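Local coordinates for maltose ABC transporter, periplasmic maltose-binding protein (Thermotoga maritima, PDB 2GHB) that probably binds maltose or related maltodextrins in the periplasm and delivers them to an ABC transporter in the inner membrane, at residues M108-L113 and A257-G262. Residues are numbered along the deposited sequence; the frame is centred on the assembly and turned at random.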
ATOM      1  N   MET A 108       2.272  -6.298  -1.763  1.00 27.48           N
ATOM      2  CA  MET A 108       2.171  -4.911  -1.312  1.00 28.32           C
ATOM      3  C   MET A 108       1.979  -3.999  -2.542  1.00 29.19           C
ATOM      4  O   MET A 108       2.245  -4.391  -3.685  1.00 29.21           O
ATOM      5  CB  MET A 108       3.444  -4.468  -0.597  1.00 28.65           C
ATOM      6  CG  MET A 108       3.763  -5.153   0.696  1.00 28.80           C
ATOM      7  SD  MET A 108       5.169  -4.445   1.549  1.00 30.11           S
ATOM      8  CE  MET A 108       6.549  -4.769   0.457  1.00 31.54           C
ATOM      9  N   GLU A 109       1.510  -2.788  -2.286  1.00 29.65           N
ATOM     10  CA  GLU A 109       1.246  -1.792  -3.314  1.00 29.92           C
ATOM     11  C   GLU A 109       1.494  -0.419  -2.723  1.00 30.03           C
ATOM     12  O   GLU A 109       0.834  -0.041  -1.763  1.00 29.28           O
ATOM     13  CB  GLU A 109      -0.205  -1.867  -3.746  1.00 29.83           C
ATOM     14  CG  GLU A 109      -0.499  -1.149  -5.052  1.00 31.41           C
ATOM     15  CD  GLU A 109      -1.920  -1.397  -5.537  1.00 32.80           C
ATOM     16  OE1 GLU A 109      -2.865  -1.104  -4.783  1.00 37.92           O
ATOM     17  OE2 GLU A 109      -2.085  -1.914  -6.658  1.00 39.77           O
ATOM     18  N   ALA A 110       2.465   0.310  -3.264  1.00 30.33           N
ATOM     19  CA  ALA A 110       2.639   1.733  -2.910  1.00 30.07           C
ATOM     20  C   ALA A 110       3.138   2.567  -4.092  1.00 30.68           C
ATOM     21  O   ALA A 110       3.603   2.014  -5.104  1.00 30.42           O
ATOM     22  CB  ALA A 110       3.556   1.881  -1.734  1.00 30.15           C
ATOM     23  N   ILE A 111       2.995   3.896  -3.977  1.00 30.60           N
ATOM     24  CA  ILE A 111       3.442   4.801  -5.037  1.00 30.69           C
ATOM     25  C   ILE A 111       4.942   5.048  -4.873  1.00 31.00           C
ATOM     26  O   ILE A 111       5.528   4.849  -3.785  1.00 29.77           O
ATOM     27  CB  ILE A 111       2.613   6.131  -5.101  1.00 30.48           C
ATOM     28  CG1 ILE A 111       2.848   7.012  -3.852  1.00 29.35           C
ATOM     29  CG2 ILE A 111       1.145   5.829  -5.311  1.00 30.02           C
ATOM     30  CD1 ILE A 111       1.790   8.141  -3.648  1.00 30.05           C
ATOM     31  N   ALA A 112       5.565   5.444  -5.975  1.00 32.50           N
ATOM     32  CA  ALA A 112       6.993   5.815  -5.979  1.00 33.15           C
ATOM     33  C   ALA A 112       7.300   6.834  -7.081  1.00 33.58           C
ATOM     34  O   ALA A 112       6.418   7.234  -7.829  1.00 32.73           O
ATOM     35  CB  ALA A 112       7.866   4.574  -6.154  1.00 32.93           C
ATOM     36  N   LEU A 113       8.563   7.226  -7.182  1.00 34.94           N
ATOM     37  CA  LEU A 113       8.990   8.131  -8.270  1.00 35.93           C
ATOM     38  C   LEU A 113       9.035   7.394  -9.602  1.00 36.76           C
ATOM     39  O   LEU A 113       9.799   6.436  -9.768  1.00 36.91           O
ATOM     40  CB  LEU A 113      10.359   8.745  -7.988  1.00 35.61           C
ATOM     41  CG  LEU A 113      10.805   9.822  -9.017  1.00 35.85           C
ATOM     42  CD1 LEU A 113      10.003  11.097  -8.844  1.00 36.25           C
ATOM     43  CD2 LEU A 113      12.273  10.110  -8.881  1.00 36.19           C
ATOM     44  N   ALA A 257      10.701   9.495   2.402  1.00 31.12           N
ATOM     45  CA  ALA A 257       9.261   9.547   2.215  1.00 30.98           C
ATOM     46  C   ALA A 257       8.643   8.189   2.632  1.00 30.42           C
ATOM     47  O   ALA A 257       9.230   7.129   2.402  1.00 31.29           O
ATOM     48  CB  ALA A 257       8.950   9.814   0.781  1.00 30.79           C
ATOM     49  N   ARG A 258       7.477   8.226   3.247  1.00 30.14           N
ATOM     50  CA  ARG A 258       6.840   7.012   3.755  1.00 29.58           C
ATOM     51  C   ARG A 258       5.433   6.975   3.235  1.00 27.36           C
ATOM     52  O   ARG A 258       4.569   7.565   3.801  1.00 26.42           O
ATOM     53  CB  ARG A 258       6.877   7.009   5.264  1.00 29.69           C
ATOM     54  CG  ARG A 258       8.311   7.062   5.782  1.00 31.26           C
ATOM     55  CD  ARG A 258       8.400   6.808   7.259  1.00 31.56           C
ATOM     56  NE  ARG A 258       9.803   6.624   7.680  1.00 32.76           N
ATOM     57  CZ  ARG A 258      10.506   5.491   7.559  1.00 35.54           C
ATOM     58  NH1 ARG A 258       9.975   4.392   7.052  1.00 35.87           N
ATOM     59  NH2 ARG A 258      11.769   5.444   7.964  1.00 36.79           N
ATOM     60  N   PRO A 259       5.229   6.349   2.075  1.00 26.38           N
ATOM     61  CA  PRO A 259       3.924   6.410   1.477  1.00 26.02           C
ATOM     62  C   PRO A 259       2.934   5.497   2.202  1.00 25.36           C
ATOM     63  O   PRO A 259       3.341   4.701   3.031  1.00 24.94           O
ATOM     64  CB  PRO A 259       4.190   5.921   0.053  1.00 25.97           C
ATOM     65  CG  PRO A 259       5.315   5.024   0.176  1.00 26.89           C
ATOM     66  CD  PRO A 259       6.180   5.598   1.232  1.00 25.99           C
ATOM     67  N   PHE A 260       1.655   5.662   1.926  1.00 25.39           N
ATOM     68  CA  PHE A 260       0.657   4.645   2.296  1.00 26.49           C
ATOM     69  C   PHE A 260       0.992   3.354   1.548  1.00 26.98           C
ATOM     70  O   PHE A 260       1.474   3.385   0.382  1.00 27.78           O
ATOM     71  CB  PHE A 260      -0.753   5.038   1.842  1.00 26.47           C
ATOM     72  CG  PHE A 260      -1.530   5.905   2.808  1.00 26.95           C
ATOM     73  CD1 PHE A 260      -1.818   5.464   4.092  1.00 26.90           C
ATOM     74  CD2 PHE A 260      -2.026   7.145   2.403  1.00 26.72           C
ATOM     75  CE1 PHE A 260      -2.555   6.234   4.956  1.00 27.74           C
ATOM     76  CE2 PHE A 260      -2.764   7.930   3.272  1.00 26.06           C
ATOM     77  CZ  PHE A 260      -3.058   7.450   4.551  1.00 27.39           C
ATOM     78  N   VAL A 261       0.669   2.228   2.171  1.00 27.27           N
ATOM     79  CA  VAL A 261       0.899   0.899   1.578  1.00 27.18           C
ATOM     80  C   VAL A 261      -0.392   0.094   1.720  1.00 27.36           C
ATOM     81  O   VAL A 261      -1.002   0.051   2.797  1.00 26.22           O
ATOM     82  CB  VAL A 261       2.013   0.148   2.313  1.00 27.18           C
ATOM     83  CG1 VAL A 261       2.235  -1.271   1.733  1.00 26.71           C
ATOM     84  CG2 VAL A 261       3.263   0.962   2.332  1.00 28.24           C
ATOM     85  N   GLY A 262      -0.805  -0.519   0.625  1.00 27.75           N
ATOM     86  CA  GLY A 262      -1.911  -1.453   0.623  1.00 27.55           C
ATOM     87  C   GLY A 262      -1.335  -2.844   0.468  1.00 28.30           C
ATOM     88  O   GLY A 262      -0.355  -3.040  -0.292  1.00 27.99           O
TER
HETATM   89  O   HOH W   1       1.193   4.795  -1.894  1.00 24.67           O
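Ala110 rests its methyl group against both Pro259 and Val261: CB lies 4.1 Å from Pro259 CG and 4.2 Å from Val261 CG2, and comes still closer, 3.3 Å, to the carbonyl oxygen Phe260 O. The two branches of Val261 divide the work. CG1, anti to the backbone N (chi1 178°), meets Met108, while CG2 serves Ala110. Met108 CB makes the closest side-chain approach to Val261 CG1, at 4.1 Å, with CG and SD passing the same methyl only slightly farther off; the Met108 side chain also touches Tyr88 and helix 89-94. The Pro259 ring also reaches Ile111: Pro259 CB lies 4.3 Å from Ile111 CG1.

Beside this apolar seam, Glu109 and Gly262 form an antiparallel hydrogen-bonded pair. Gly262 N gives a nearly straight bond of 2.9 Å to Glu109 O; the return bond from Glu109 N to Gly262 O, though only 2.7 Å long, is bent to 125° at the hydrogen and weak. The same two oxygens receive CA-H contacts from Val261 and Met108. Past Ala110 and Val261 the chains part, and a water takes over where direct pairing stops: it accepts from Ile111 N and donates to Phe260 O at 2.7 Å, thereby serving both buried backbone groups.

The contact joins strand 100-116 to the start of strand 260-268, consistent with the hinge region of a periplasmic binding protein, where crossing strands link two lobes. Glu109 and Ile111 touch Trp231, and the Phe260 ring turns away from strand 100-116 to meet Phe155 and Phe163 edge-to-face. Ser324 of helix 316-327 bonds Ile111 O and touches Pro259, strand 329-330 pairs in parallel with 260-268 through Ile329, and helix 155-164 packs against Ile111 and Phe260.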